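Local coordinates for protein alpha-fucosidase (Bifidobacterium bifidum, PDB 2EAB) that acts as a 1,2-alpha-L-fucosidase, probably hydrolysing alpha-1,2-linked L-fucose from glycans, this chain being the catalytic part of a longer, probably membrane-bound protein, at residues A[23-26]-A[27-30]; A[170-174]-A[175-179]; A[450-453]-A[454-458]; A[627-631]-A[632-636]; A[741-744]-A[745-748]. All coordinates share one frame; numbering follows the deposited sequence.

Contact 1: residues A[23-26]-A[27-30]; sequences KQPA and SQTD
The carbonyl oxygen of Pro25 is gripped by two donors that reach it from opposite faces of its plane: the hydroxyl of Thr29, with OG1 2.8 Å from Pro25 O, and the backbone of Gln28, with N 3.0 Å from Pro25 O. The second of these, followed by Thr29 N bonding to Ala26 O at 3.0 Å, winds the chain into a short 3-10 turn. Thr29 OG1 also accepts an almost straight bond from Gln24, whose NE2 lies 2.9 Å from Thr29 OG1, with a 174° angle at the hydrogen and the oxygen in the plane of the amide. The two side chains meet at about a right angle. Gln24 starts between its backbone N and carbonyl carbon (chi1 72°), which sets CG against the backbone oxygen of Gln28, and the bend at chi2 then carries the amide to Thr29 OG1. Gln28 runs extended from CG, and its OE1 rests 3.4 Å from Pro25 CD, alongside the proline ring. The polar groups have further partners: Gln24 NE2 bonds to Asp352, Thr29 OG1 to Arg158, and Ser27 OG to Glu66. The turn thus follows edge strand 19-22, is bonded to strand 156-161 through Arg158, packs Ala26 and Thr29 on helix 42-50, and reaches helix 351-360 through Asp352.

Contact 2: residues A[170-174]-A[175-179]; sequences TFKHD and GVTYT
Phe171 and Tyr178 are paired across this antiparallel hairpin at a hydrogen-bonded position, their rings meeting obliquely with planes 33° apart. Phe171 sets off between its own N and carbonyl carbon (chi1 57°), a rotation that lays its ring beside the partner strand; Tyr178 CB then sits over one face, 4.1 Å from the centroid of the Phe171 ring. The nearest ring carbons are Phe171 CE1 and Tyr178 CD2, 3.7 Å apart. Tyr178 swings its ring the opposite way from the carbonyl carbon (chi1 -64°), toward the turn, where His173 CB approaches it obliquely and Val176 CG1 covers part of one face. Phe148 stacks on His173 while meeting Tyr178 at a steep angle. A water ties the ends together: it lies in the plane of both the His173 and Tyr178 rings, 2.7 Å from Tyr178 OH and 3.1 Å from His173 ND1, and donates to His173 O. The other imidazole nitrogen of His173, NE2, bonds to Asp150 O. On the other surface of the hairpin, Lys172 bends at chi3, bringing its CE to 3.6 Å from Thr177 OG1, while the methyl CG2 of Thr177 leans on the hydroxyl of Thr170. A type I' turn from His173 to Val176 closes the hairpin, with Val176 N 3.0 Å from His173 O; the positive phi angles at Asp174 and Gly175 are those such a turn needs. Strand 156-161 flanks the first arm and strand 190-197 the second within the large antiparallel sheet.

Contact 3: residues A[450-453]-A[454-458]; sequences GLVK and PGRVT. With EDO (1,2-ethanediol), chain H.
Pro454 sits close to the start of helix 452-463, in the family 95 catalytic domain, and its ring closes over the carbonyl of Gly450, four residues back. Having no N-H, the proline offers that oxygen only carbon: CD lies 3.2 Å from Gly450 O. A bound 1,2-ethanediol, probably from the crystallisation liquor, donates from O1 to Gly450 O at 2.8 Å and is also bonded to Tyr288 N.

The next two N-H groups make i to i-4 bonds. Gly455 N bonds to Leu451 O at 2.8 Å, and Arg456 N to Val452 O at 2.9 Å, both bent to 136° at the hydrogen; a weak second bond joins Arg456 N to Lys453 O.

Charged side chains leave the helix for loops and for helix 525-546. Lys453, extended beyond CG, forms a salt bridge with Glu471. Arg456 pairs through NH2 with Glu537 of helix 525-546, and bonds to the backbone oxygens of Thr473 and Pro474 hold the guanidinium further, which should fix its rotation.

The last contact is van der Waals packing of a methyl on the guanidinium. Val452 has its CG1 directed opposite the backbone N (chi1 177°), which sets this methyl beside the extended arginine chain. Arg456 crosses it on the slant, and Val452 CG1 lies over one face of the guanidinium, off toward its rim, 3.5 Å from Arg456 NE.

Contact 4: residues A[627-631]-A[632-636]; sequences NANRS and WSCAK
Ser631 is the N-cap of helix 632-639, and an Asx turn at Asn629 supports it; the serine side chain reaches forward to the N-H of Cys634. The capping bond is weak, Ser631 OG lying 3.4 Å from Cys634 N, although it is fairly straight at 159°. For this the hydroxyl stands between the backbone N and the carbonyl carbon of its own residue (chi1 67°). The main-chain bond beside it is stronger, Ala635 N reaching Ser631 O at 2.9 Å almost exactly in line.

Behind the cap stands Asn629, whose OD1 takes two bonds in its carbonyl plane. Ser631 OG donates along a lone pair at 2.8 Å to Asn629 OD1, and Ser631 N adds a second bond at 3.0 Å to Asn629 OD1, closing the Asx turn. With its hydrogen spent on the asparagine, the serine oxygen can face the helix as an acceptor. The amide is held from its other end too, since Asn629 ND2 bonds to the backbone oxygens of Asn606 and Thr608.

All this lies in the family 95 catalytic domain, built in this family round an (alpha/alpha)6 barrel. The indole of Trp632 packs against helices 525-546 and 577-596. Cys634 has its SG opposite the backbone N (chi1 177°), where it forms the disulfide with Cys610. The same side chain presses on the Asx turn, with Cys634 CB 3.4 Å from Asn629 OD1 and Cys634 SG 3.4 Å from Asn629 O.

Contact 5: residues A[741-744]-A[745-748]; sequences TYQL and VELQ
Glu746 lies aslant against the ring of Tyr742 one helical turn earlier, its carboxylate plane 32° from that of the phenol. The closest approach is between carbons, Tyr742 CE2 to Glu746 CD at 3.3 Å, and Glu746 CG sits 3.5 Å from Tyr742 CZ. Two torsions bring them together: Tyr742 sends its ring opposite its backbone N (chi1 172°), which swings it along the helix toward the glutamate, and Glu746 stretches out beyond CG to run across the ring. The polar ends share a partner, Lys368, which makes a salt bridge with Glu746 OE2 and a hydrogen bond with Tyr742 OH; Glu372 also bonds to that hydroxyl. The nearby lysine would probably favour a charged carboxylate.

Both residues belong to helix 738-751 of the family 95 catalytic domain, where Glu746 N bonds to Tyr742 O at 2.9 Å and Gln748 N to Leu744 O at 2.9 Å. A water bridges Glu746 OE1 and Gln743 O, donating to both, each at 2.8 Å. Leu744 turns instead to Ile729 and Trp732 of helix 722-734, while Val745 packs on Asn772 and Met779 of helix 767-780.

Overall arrangement
All five contacts are local, follow one another along the chain, and none touches another. Contacts 1 and 2 belong to the N-terminal family 65-like region, with centres about 17 Å apart; contacts 3, 4 and 5 lie in the family 95 catalytic domain. Contact 3 is about 25 Å from contact 4 and about 39 Å from contact 5, centre to centre, while contacts 2 and 4 are the most distant pair, about 72 Å apart. Contact 1 comes within about 14 Å of contact 5 by nearest atoms. Contact 3 is nearest to a metal site: Gly450 is about 8 Å from the side chain of Leu393, a calcium ligand.

Contact 1: residues A[23-26]-A[27-30]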
loop_
_atom_site.group_PDB
_atom_site.type_symbol
_atom_site.label_atom_id
_atom_site.label_comp_id
_atom_site.label_asym_id
_atom_site.label_seq_id
_atom_site.Cartn_x
_atom_site.Cartn_y
_atom_site.Cartn_z
ATOM N N LYS A 23 -16.131 -6.166 -23.856
ATOM C CA LYS A 23 -17.240 -6.535 -24.732
ATOM C C LYS A 23 -17.769 -7.948 -24.458
ATOM O O LYS A 23 -18.584 -8.471 -25.222
ATOM C CB LYS A 23 -16.816 -6.409 -26.198
ATOM C CG LYS A 23 -16.452 -4.992 -26.621
ATOM C CD LYS A 23 -16.242 -4.904 -28.124
ATOM C CE LYS A 23 -15.998 -3.471 -28.570
ATOM N NZ LYS A 23 -16.048 -3.343 -30.057
ATOM N N GLN A 24 -17.316 -8.560 -23.365
ATOM C CA GLN A 24 -17.760 -9.906 -23.003
ATOM C C GLN A 24 -17.629 -10.127 -21.493
ATOM O O GLN A 24 -16.838 -9.436 -20.839
ATOM C CB GLN A 24 -16.984 -10.967 -23.798
ATOM C CG GLN A 24 -15.525 -11.156 -23.384
ATOM C CD GLN A 24 -14.633 -9.975 -23.730
ATOM O OE1 GLN A 24 -14.649 -9.472 -24.857
ATOM N NE2 GLN A 24 -13.831 -9.540 -22.761
ATOM N N PRO A 25 -18.424 -11.063 -20.928
ATOM C CA PRO A 25 -18.326 -11.418 -19.505
ATOM C C PRO A 25 -16.942 -11.882 -19.069
ATOM O O PRO A 25 -16.115 -12.253 -19.899
ATOM C CB PRO A 25 -19.304 -12.596 -19.363
ATOM C CG PRO A 25 -19.635 -13.021 -20.752
ATOM C CD PRO A 25 -19.503 -11.812 -21.599
ATOM N N ALA A 26 -16.715 -11.883 -17.756
ATOM C CA ALA A 26 -15.474 -12.395 -17.178
ATOM C C ALA A 26 -15.134 -13.793 -17.698
ATOM O O ALA A 26 -13.990 -14.060 -18.052
ATOM C CB ALA A 26 -15.552 -12.394 -15.655
ATOM N N SER A 27 -16.137 -14.671 -17.760
ATOM C CA SER A 27 -15.949 -16.053 -18.217
ATOM C C SER A 27 -15.383 -16.164 -19.634
ATOM O O SER A 27 -14.796 -17.188 -19.989
ATOM C CB SER A 27 -17.265 -16.829 -18.137
ATOM O OG SER A 27 -18.238 -16.267 -18.996
ATOM N N GLN A 28 -15.559 -15.109 -20.430
ATOM C CA GLN A 28 -15.108 -15.093 -21.822
ATOM C C GLN A 28 -13.932 -14.143 -22.056
ATOM O O GLN A 28 -13.539 -13.895 -23.199
ATOM C CB GLN A 28 -16.270 -14.731 -22.750
ATOM C CG GLN A 28 -17.393 -15.759 -22.781
ATOM C CD GLN A 28 -18.496 -15.396 -23.760
ATOM O OE1 GLN A 28 -18.904 -14.238 -23.858
ATOM N NE2 GLN A 28 -18.990 -16.390 -24.487
ATOM N N THR A 29 -13.373 -13.619 -20.965
ATOM C CA THR A 29 -12.268 -12.671 -21.018
ATOM C C THR A 29 -10.945 -13.418 -20.835
ATOM O O THR A 29 -10.880 -14.395 -20.084
ATOM C CB THR A 29 -12.445 -11.571 -19.939
ATOM O OG1 THR A 29 -13.691 -10.895 -20.145
ATOM C CG2 THR A 29 -11.313 -10.551 -19.979
ATOM N N ASP A 30 -9.905 -12.954 -21.527
ATOM C CA ASP A 30 -8.582 -13.576 -21.499
ATOM C C ASP A 30 -8.041 -13.695 -20.075
ATOM O O ASP A 30 -7.857 -12.688 -19.384
ATOM C CB ASP A 30 -7.611 -12.766 -22.371
ATOM C CG ASP A 30 -6.291 -13.479 -22.617
ATOM O OD1 ASP A 30 -5.602 -13.852 -21.643
ATOM O OD2 ASP A 30 -5.922 -13.638 -23.800
#

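Contact 2: residues A[170-174]-A[175-179]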
loop_
_atom_site.group_PDB
_atom_site.type_symbol
_atom_site.label_atom_id
_atom_site.label_comp_id
_atom_site.label_asym_id
_atom_site.label_seq_id
_atom_site.Cartn_x
_atom_site.Cartn_y
_atom_site.Cartn_z
ATOM N N THR A 170 -24.457 -4.308 -19.172
ATOM C CA THR A 170 -25.616 -4.185 -20.052
ATOM C C THR A 170 -25.540 -5.205 -21.182
ATOM O O THR A 170 -24.457 -5.551 -21.643
ATOM C CB THR A 170 -25.792 -2.739 -20.601
ATOM O OG1 THR A 170 -27.027 -2.647 -21.322
ATOM C CG2 THR A 170 -24.634 -2.328 -21.517
ATOM N N PHE A 171 -26.703 -5.695 -21.605
ATOM C CA PHE A 171 -26.805 -6.578 -22.764
ATOM C C PHE A 171 -28.250 -6.686 -23.215
ATOM O O PHE A 171 -29.168 -6.395 -22.450
ATOM C CB PHE A 171 -26.233 -7.974 -22.468
ATOM C CG PHE A 171 -26.867 -8.663 -21.292
ATOM C CD1 PHE A 171 -28.052 -9.385 -21.442
ATOM C CD2 PHE A 171 -26.276 -8.599 -20.033
ATOM C CE1 PHE A 171 -28.640 -10.024 -20.360
ATOM C CE2 PHE A 171 -26.858 -9.239 -18.940
ATOM C CZ PHE A 171 -28.044 -9.954 -19.104
ATOM N N LYS A 172 -28.433 -7.104 -24.464
ATOM C CA LYS A 172 -29.755 -7.368 -25.012
ATOM C C LYS A 172 -29.930 -8.872 -25.201
ATOM O O LYS A 172 -29.146 -9.512 -25.899
ATOM C CB LYS A 172 -29.953 -6.626 -26.338
ATOM C CG LYS A 172 -31.336 -6.827 -26.961
ATOM C CD LYS A 172 -31.558 -5.953 -28.187
ATOM C CE LYS A 172 -32.051 -4.569 -27.803
ATOM N NZ LYS A 172 -32.550 -3.812 -28.983
ATOM N N HIS A 173 -30.959 -9.421 -24.563
ATOM C CA HIS A 173 -31.269 -10.843 -24.649
ATOM C C HIS A 173 -32.716 -11.016 -25.086
ATOM O O HIS A 173 -33.632 -10.520 -24.424
ATOM C CB HIS A 173 -31.029 -11.525 -23.298
ATOM C CG HIS A 173 -31.403 -12.975 -23.273
ATOM N ND1 HIS A 173 -32.656 -13.413 -22.901
ATOM C CD2 HIS A 173 -30.690 -14.085 -23.577
ATOM C CE1 HIS A 173 -32.697 -14.731 -22.974
ATOM N NE2 HIS A 173 -31.519 -15.164 -23.382
ATOM N N ASP A 174 -32.907 -11.703 -26.214
ATOM C CA ASP A 174 -34.236 -11.990 -26.767
ATOM C C ASP A 174 -35.138 -10.745 -26.799
ATOM O O ASP A 174 -36.304 -10.794 -26.398
ATOM C CB ASP A 174 -34.891 -13.144 -25.991
ATOM C CG ASP A 174 -36.106 -13.722 -26.697
ATOM O OD1 ASP A 174 -36.084 -13.851 -27.940
ATOM O OD2 ASP A 174 -37.087 -14.051 -25.995
ATOM N N GLY A 175 -34.576 -9.629 -27.264
ATOM C CA GLY A 175 -35.323 -8.384 -27.439
ATOM C C GLY A 175 -35.356 -7.442 -26.248
ATOM O O GLY A 175 -35.766 -6.288 -26.381
ATOM N N VAL A 176 -34.918 -7.925 -25.086
ATOM C CA VAL A 176 -34.972 -7.151 -23.844
ATOM C C VAL A 176 -33.567 -6.729 -23.408
ATOM O O VAL A 176 -32.644 -7.548 -23.391
ATOM C CB VAL A 176 -35.657 -7.952 -22.700
ATOM C CG1 VAL A 176 -35.804 -7.100 -21.440
ATOM C CG2 VAL A 176 -37.019 -8.477 -23.144
ATOM N N THR A 177 -33.413 -5.448 -23.078
ATOM C CA THR A 177 -32.160 -4.937 -22.525
ATOM C C THR A 177 -32.164 -5.053 -21.005
ATOM O O THR A 177 -33.070 -4.559 -20.331
ATOM C CB THR A 177 -31.892 -3.478 -22.961
ATOM O OG1 THR A 177 -31.759 -3.426 -24.384
ATOM C CG2 THR A 177 -30.608 -2.938 -22.323
ATOM N N TYR A 178 -31.142 -5.722 -20.478
ATOM C CA TYR A 178 -30.960 -5.869 -19.039
ATOM C C TYR A 178 -29.754 -5.057 -18.609
ATOM O O TYR A 178 -28.711 -5.101 -19.261
ATOM C CB TYR A 178 -30.763 -7.341 -18.672
ATOM C CG TYR A 178 -31.967 -8.202 -18.981
ATOM C CD1 TYR A 178 -32.980 -8.378 -18.039
ATOM C CD2 TYR A 178 -32.097 -8.835 -20.219
ATOM C CE1 TYR A 178 -34.094 -9.165 -18.317
ATOM C CE2 TYR A 178 -33.208 -9.624 -20.511
ATOM C CZ TYR A 178 -34.196 -9.787 -19.555
ATOM O OH TYR A 178 -35.294 -10.564 -19.844
ATOM N N THR A 179 -29.907 -4.295 -17.529
ATOM C CA THR A 179 -28.780 -3.541 -16.983
ATOM C C THR A 179 -28.540 -3.863 -15.516
ATOM O O THR A 179 -29.468 -4.209 -14.775
ATOM C CB THR A 179 -28.933 -2.003 -17.138
ATOM O OG1 THR A 179 -29.867 -1.498 -16.180
ATOM C CG2 THR A 179 -29.374 -1.623 -18.550
HETATM O O HOH W 1 -35.260 -11.817 -22.235
#

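Contact 3: residues A[450-453]-A[454-458]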
loop_
_atom_site.group_PDB
_atom_site.type_symbol
_atom_site.label_atom_id
_atom_site.label_comp_id
_atom_site.label_asym_id
_atom_site.label_seq_id
_atom_site.Cartn_x
_atom_site.Cartn_y
_atom_site.Cartn_z
ATOM N N GLY A 450 -1.810 0.111 16.494
ATOM C CA GLY A 450 -2.304 -1.196 16.916
ATOM C C GLY A 450 -1.226 -2.244 17.135
ATOM O O GLY A 450 -1.464 -3.249 17.805
ATOM N N LEU A 451 -0.039 -2.024 16.573
ATOM C CA LEU A 451 1.082 -2.932 16.792
ATOM C C LEU A 451 1.777 -2.708 18.127
ATOM O O LEU A 451 2.559 -3.552 18.560
ATOM C CB LEU A 451 2.106 -2.824 15.662
ATOM C CG LEU A 451 1.627 -3.193 14.255
ATOM C CD1 LEU A 451 2.725 -2.929 13.239
ATOM C CD2 LEU A 451 1.163 -4.645 14.177
ATOM N N VAL A 452 1.511 -1.589 18.799
ATOM C CA VAL A 452 2.286 -1.244 19.987
ATOM C C VAL A 452 2.047 -2.213 21.146
ATOM O O VAL A 452 3.002 -2.764 21.686
ATOM C CB VAL A 452 2.101 0.233 20.398
ATOM C CG1 VAL A 452 2.860 0.537 21.686
ATOM C CG2 VAL A 452 2.566 1.156 19.269
ATOM N N LYS A 453 0.791 -2.419 21.533
ATOM C CA LYS A 453 0.506 -3.332 22.642
ATOM C C LYS A 453 0.996 -4.771 22.404
ATOM O O LYS A 453 1.765 -5.283 23.214
ATOM C CB LYS A 453 -0.971 -3.285 23.043
ATOM C CG LYS A 453 -1.365 -1.996 23.748
ATOM C CD LYS A 453 -2.821 -2.019 24.158
ATOM C CE LYS A 453 -3.197 -0.749 24.897
ATOM N NZ LYS A 453 -4.624 -0.775 25.306
ATOM N N PRO A 454 0.580 -5.421 21.299
ATOM C CA PRO A 454 1.134 -6.764 21.071
ATOM C C PRO A 454 2.650 -6.741 20.851
ATOM O O PRO A 454 3.357 -7.645 21.304
ATOM C CB PRO A 454 0.390 -7.241 19.820
ATOM C CG PRO A 454 -0.066 -5.987 19.137
ATOM C CD PRO A 454 -0.385 -5.044 20.249
ATOM N N GLY A 455 3.145 -5.691 20.204
ATOM C CA GLY A 455 4.567 -5.574 19.907
ATOM C C GLY A 455 5.441 -5.400 21.133
ATOM O O GLY A 455 6.624 -5.743 21.100
ATOM N N ARG A 456 4.877 -4.874 22.218
ATOM C CA ARG A 456 5.609 -4.778 23.479
ATOM C C ARG A 456 5.882 -6.168 24.061
ATOM O O ARG A 456 6.900 -6.379 24.720
ATOM C CB ARG A 456 4.864 -3.893 24.482
ATOM C CG ARG A 456 5.011 -2.409 24.197
ATOM C CD ARG A 456 4.053 -1.600 25.033
ATOM N NE ARG A 456 4.238 -0.164 24.862
ATOM C CZ ARG A 456 3.456 0.757 25.417
ATOM N NH1 ARG A 456 2.438 0.400 26.194
ATOM N NH2 ARG A 456 3.703 2.041 25.212
ATOM N N VAL A 457 4.975 -7.114 23.815
ATOM C CA VAL A 457 5.187 -8.504 24.214
ATOM C C VAL A 457 6.365 -9.081 23.428
ATOM O O VAL A 457 7.272 -9.672 24.004
ATOM C CB VAL A 457 3.922 -9.375 24.003
ATOM C CG1 VAL A 457 4.154 -10.797 24.486
ATOM C CG2 VAL A 457 2.722 -8.773 24.723
ATOM N N THR A 458 6.362 -8.881 22.114
ATOM C CA THR A 458 7.444 -9.349 21.257
ATOM C C THR A 458 8.780 -8.713 21.646
ATOM O O THR A 458 9.807 -9.393 21.697
ATOM C CB THR A 458 7.110 -9.063 19.789
ATOM O OG1 THR A 458 5.854 -9.678 19.481
ATOM C CG2 THR A 458 8.164 -9.621 18.860
HETATM C C1 EDO H . -4.624 -3.100 19.154
HETATM O O1 EDO H . -3.355 -2.993 19.827
HETATM C C2 EDO H . -5.687 -2.072 19.697
HETATM O O2 EDO H . -5.704 -2.194 21.112
#

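Contact 4: residues A[627-631]-A[632-636]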
loop_
_atom_site.group_PDB
_atom_site.type_symbol
_atom_site.label_atom_id
_atom_site.label_comp_id
_atom_site.label_asym_id
_atom_site.label_seq_id
_atom_site.Cartn_x
_atom_site.Cartn_y
_atom_site.Cartn_z
ATOM N N ASN A 627 25.404 7.930 31.872
ATOM C CA ASN A 627 25.405 9.333 31.452
ATOM C C ASN A 627 25.987 9.621 30.065
ATOM O O ASN A 627 26.009 10.775 29.630
ATOM C CB ASN A 627 26.123 10.190 32.503
ATOM C CG ASN A 627 25.531 10.030 33.892
ATOM O OD1 ASN A 627 24.311 10.002 34.061
ATOM N ND2 ASN A 627 26.397 9.929 34.894
ATOM N N ALA A 628 26.455 8.584 29.376
ATOM C CA ALA A 628 27.052 8.756 28.051
ATOM C C ALA A 628 26.014 9.215 27.027
ATOM O O ALA A 628 24.827 8.924 27.163
ATOM C CB ALA A 628 27.724 7.475 27.597
ATOM N N ASN A 629 26.474 9.947 26.017
ATOM C CA ASN A 629 25.602 10.450 24.965
ATOM C C ASN A 629 25.088 9.314 24.083
ATOM O O ASN A 629 25.842 8.741 23.301
ATOM C CB ASN A 629 26.346 11.502 24.134
ATOM C CG ASN A 629 25.474 12.147 23.067
ATOM O OD1 ASN A 629 24.306 11.790 22.884
ATOM N ND2 ASN A 629 26.048 13.106 22.350
ATOM N N ARG A 630 23.807 8.988 24.233
ATOM C CA ARG A 630 23.134 8.028 23.357
ATOM C C ARG A 630 21.897 8.681 22.750
ATOM O O ARG A 630 20.891 8.023 22.484
ATOM C CB ARG A 630 22.778 6.742 24.112
ATOM C CG ARG A 630 23.993 5.915 24.493
ATOM C CD ARG A 630 23.617 4.633 25.213
ATOM N NE ARG A 630 23.098 4.874 26.559
ATOM C CZ ARG A 630 23.840 4.935 27.663
ATOM N NH1 ARG A 630 25.155 4.768 27.602
ATOM N NH2 ARG A 630 23.259 5.158 28.834
ATOM N N SER A 631 21.989 9.991 22.527
ATOM C CA SER A 631 20.890 10.761 21.956
ATOM C C SER A 631 20.610 10.344 20.516
ATOM O O SER A 631 21.443 9.702 19.861
ATOM C CB SER A 631 21.194 12.257 22.017
ATOM O OG SER A 631 22.281 12.589 21.171
ATOM N N TRP A 632 19.445 10.733 20.016
ATOM C CA TRP A 632 19.073 10.387 18.654
ATOM C C TRP A 632 20.071 10.917 17.625
ATOM O O TRP A 632 20.429 10.202 16.692
ATOM C CB TRP A 632 17.663 10.868 18.328
ATOM C CG TRP A 632 16.596 10.208 19.155
ATOM C CD1 TRP A 632 16.725 9.106 19.964
ATOM C CD2 TRP A 632 15.224 10.600 19.232
ATOM N NE1 TRP A 632 15.518 8.804 20.545
ATOM C CE2 TRP A 632 14.578 9.701 20.106
ATOM C CE3 TRP A 632 14.474 11.628 18.640
ATOM C CZ2 TRP A 632 13.219 9.806 20.415
ATOM C CZ3 TRP A 632 13.122 11.730 18.946
ATOM C CH2 TRP A 632 12.511 10.822 19.823
ATOM N N SER A 633 20.531 12.159 17.798
ATOM C CA SER A 633 21.533 12.741 16.893
ATOM C C SER A 633 22.841 11.956 16.917
ATOM O O SER A 633 23.450 11.713 15.873
ATOM C CB SER A 633 21.813 14.206 17.240
ATOM O OG SER A 633 20.654 15.001 17.056
ATOM N N CYS A 634 23.271 11.561 18.114
ATOM C CA CYS A 634 24.494 10.790 18.259
ATOM C C CYS A 634 24.364 9.434 17.567
ATOM O O CYS A 634 25.189 9.082 16.725
ATOM C CB CYS A 634 24.846 10.619 19.734
ATOM S SG CYS A 634 26.300 9.585 19.988
ATOM N N ALA A 635 23.309 8.692 17.900
ATOM C CA ALA A 635 23.083 7.371 17.315
ATOM C C ALA A 635 23.039 7.446 15.787
ATOM O O ALA A 635 23.686 6.658 15.097
ATOM C CB ALA A 635 21.800 6.751 17.862
ATOM N N LYS A 636 22.296 8.421 15.266
ATOM C CA LYS A 636 22.144 8.591 13.822
ATOM C C LYS A 636 23.498 8.818 13.143
ATOM O O LYS A 636 23.772 8.256 12.079
ATOM C CB LYS A 636 21.202 9.763 13.541
ATOM C CG LYS A 636 21.006 10.100 12.077
ATOM C CD LYS A 636 19.946 11.172 11.919
ATOM C CE LYS A 636 19.950 11.758 10.523
ATOM N NZ LYS A 636 21.106 12.663 10.303
#

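Contact 5: residues A[741-744]-A[745-748]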
loop_
_atom_site.group_PDB
_atom_site.type_symbol
_atom_site.label_atom_id
_atom_site.label_comp_id
_atom_site.label_asym_id
_atom_site.label_seq_id
_atom_site.Cartn_x
_atom_site.Cartn_y
_atom_site.Cartn_z
ATOM N N THR A 741 13.090 4.707 -16.148
ATOM C CA THR A 741 11.894 4.586 -15.313
ATOM C C THR A 741 10.680 4.249 -16.170
ATOM O O THR A 741 9.922 3.324 -15.852
ATOM C CB THR A 741 11.620 5.870 -14.507
ATOM O OG1 THR A 741 12.779 6.211 -13.744
ATOM C CG2 THR A 741 10.462 5.657 -13.548
ATOM N N TYR A 742 10.503 4.996 -17.258
ATOM C CA TYR A 742 9.404 4.742 -18.175
ATOM C C TYR A 742 9.469 3.339 -18.785
ATOM O O TYR A 742 8.450 2.666 -18.925
ATOM C CB TYR A 742 9.340 5.796 -19.288
ATOM C CG TYR A 742 8.324 5.424 -20.326
ATOM C CD1 TYR A 742 6.963 5.516 -20.049
ATOM C CD2 TYR A 742 8.718 4.912 -21.558
ATOM C CE1 TYR A 742 6.014 5.136 -20.984
ATOM C CE2 TYR A 742 7.778 4.531 -22.504
ATOM C CZ TYR A 742 6.428 4.640 -22.208
ATOM O OH TYR A 742 5.492 4.254 -23.134
ATOM N N GLN A 743 10.673 2.911 -19.149
ATOM C CA GLN A 743 10.852 1.573 -19.707
ATOM C C GLN A 743 10.401 0.491 -18.720
ATOM O O GLN A 743 9.873 -0.547 -19.129
ATOM C CB GLN A 743 12.299 1.351 -20.123
ATOM C CG GLN A 743 12.701 2.012 -21.423
ATOM C CD GLN A 743 14.127 1.669 -21.785
ATOM O OE1 GLN A 743 14.379 0.928 -22.734
ATOM N NE2 GLN A 743 15.069 2.177 -21.009
ATOM N N LEU A 744 10.596 0.743 -17.425
ATOM C CA LEU A 744 10.123 -0.177 -16.393
ATOM C C LEU A 744 8.600 -0.156 -16.257
ATOM O O LEU A 744 7.990 -1.200 -16.035
ATOM C CB LEU A 744 10.815 0.088 -15.051
ATOM C CG LEU A 744 12.300 -0.289 -15.028
ATOM C CD1 LEU A 744 12.981 0.395 -13.866
ATOM C CD2 LEU A 744 12.525 -1.805 -14.972
ATOM N N VAL A 745 7.988 1.020 -16.401
ATOM C CA VAL A 745 6.528 1.113 -16.459
ATOM C C VAL A 745 5.994 0.286 -17.634
ATOM O O VAL A 745 5.050 -0.487 -17.479
ATOM C CB VAL A 745 6.041 2.581 -16.557
ATOM C CG1 VAL A 745 4.540 2.639 -16.825
ATOM C CG2 VAL A 745 6.373 3.347 -15.280
ATOM N N GLU A 746 6.628 0.429 -18.798
ATOM C CA GLU A 746 6.263 -0.348 -19.984
ATOM C C GLU A 746 6.321 -1.839 -19.694
ATOM O O GLU A 746 5.415 -2.588 -20.061
ATOM C CB GLU A 746 7.224 -0.063 -21.128
ATOM C CG GLU A 746 6.998 1.204 -21.898
ATOM C CD GLU A 746 7.927 1.283 -23.097
ATOM O OE1 GLU A 746 9.151 1.100 -22.918
ATOM O OE2 GLU A 746 7.434 1.516 -24.221
ATOM N N LEU A 747 7.401 -2.260 -19.042
ATOM C CA LEU A 747 7.585 -3.670 -18.725
ATOM C C LEU A 747 6.555 -4.178 -17.724
ATOM O O LEU A 747 6.091 -5.313 -17.849
ATOM C CB LEU A 747 9.011 -3.949 -18.253
ATOM C CG LEU A 747 10.086 -3.882 -19.348
ATOM C CD1 LEU A 747 11.484 -3.830 -18.749
ATOM C CD2 LEU A 747 9.959 -5.041 -20.338
ATOM N N GLN A 748 6.186 -3.350 -16.743
ATOM C CA GLN A 748 5.125 -3.723 -15.810
ATOM C C GLN A 748 3.802 -3.937 -16.541
ATOM O O GLN A 748 3.101 -4.920 -16.299
ATOM C CB GLN A 748 4.947 -2.686 -14.699
ATOM C CG GLN A 748 3.866 -3.104 -13.696
ATOM C CD GLN A 748 3.616 -2.090 -12.603
ATOM O OE1 GLN A 748 3.782 -0.888 -12.799
ATOM N NE2 GLN A 748 3.194 -2.573 -11.438
HETATM O O HOH W 2 10.401 -1.126 -21.795
#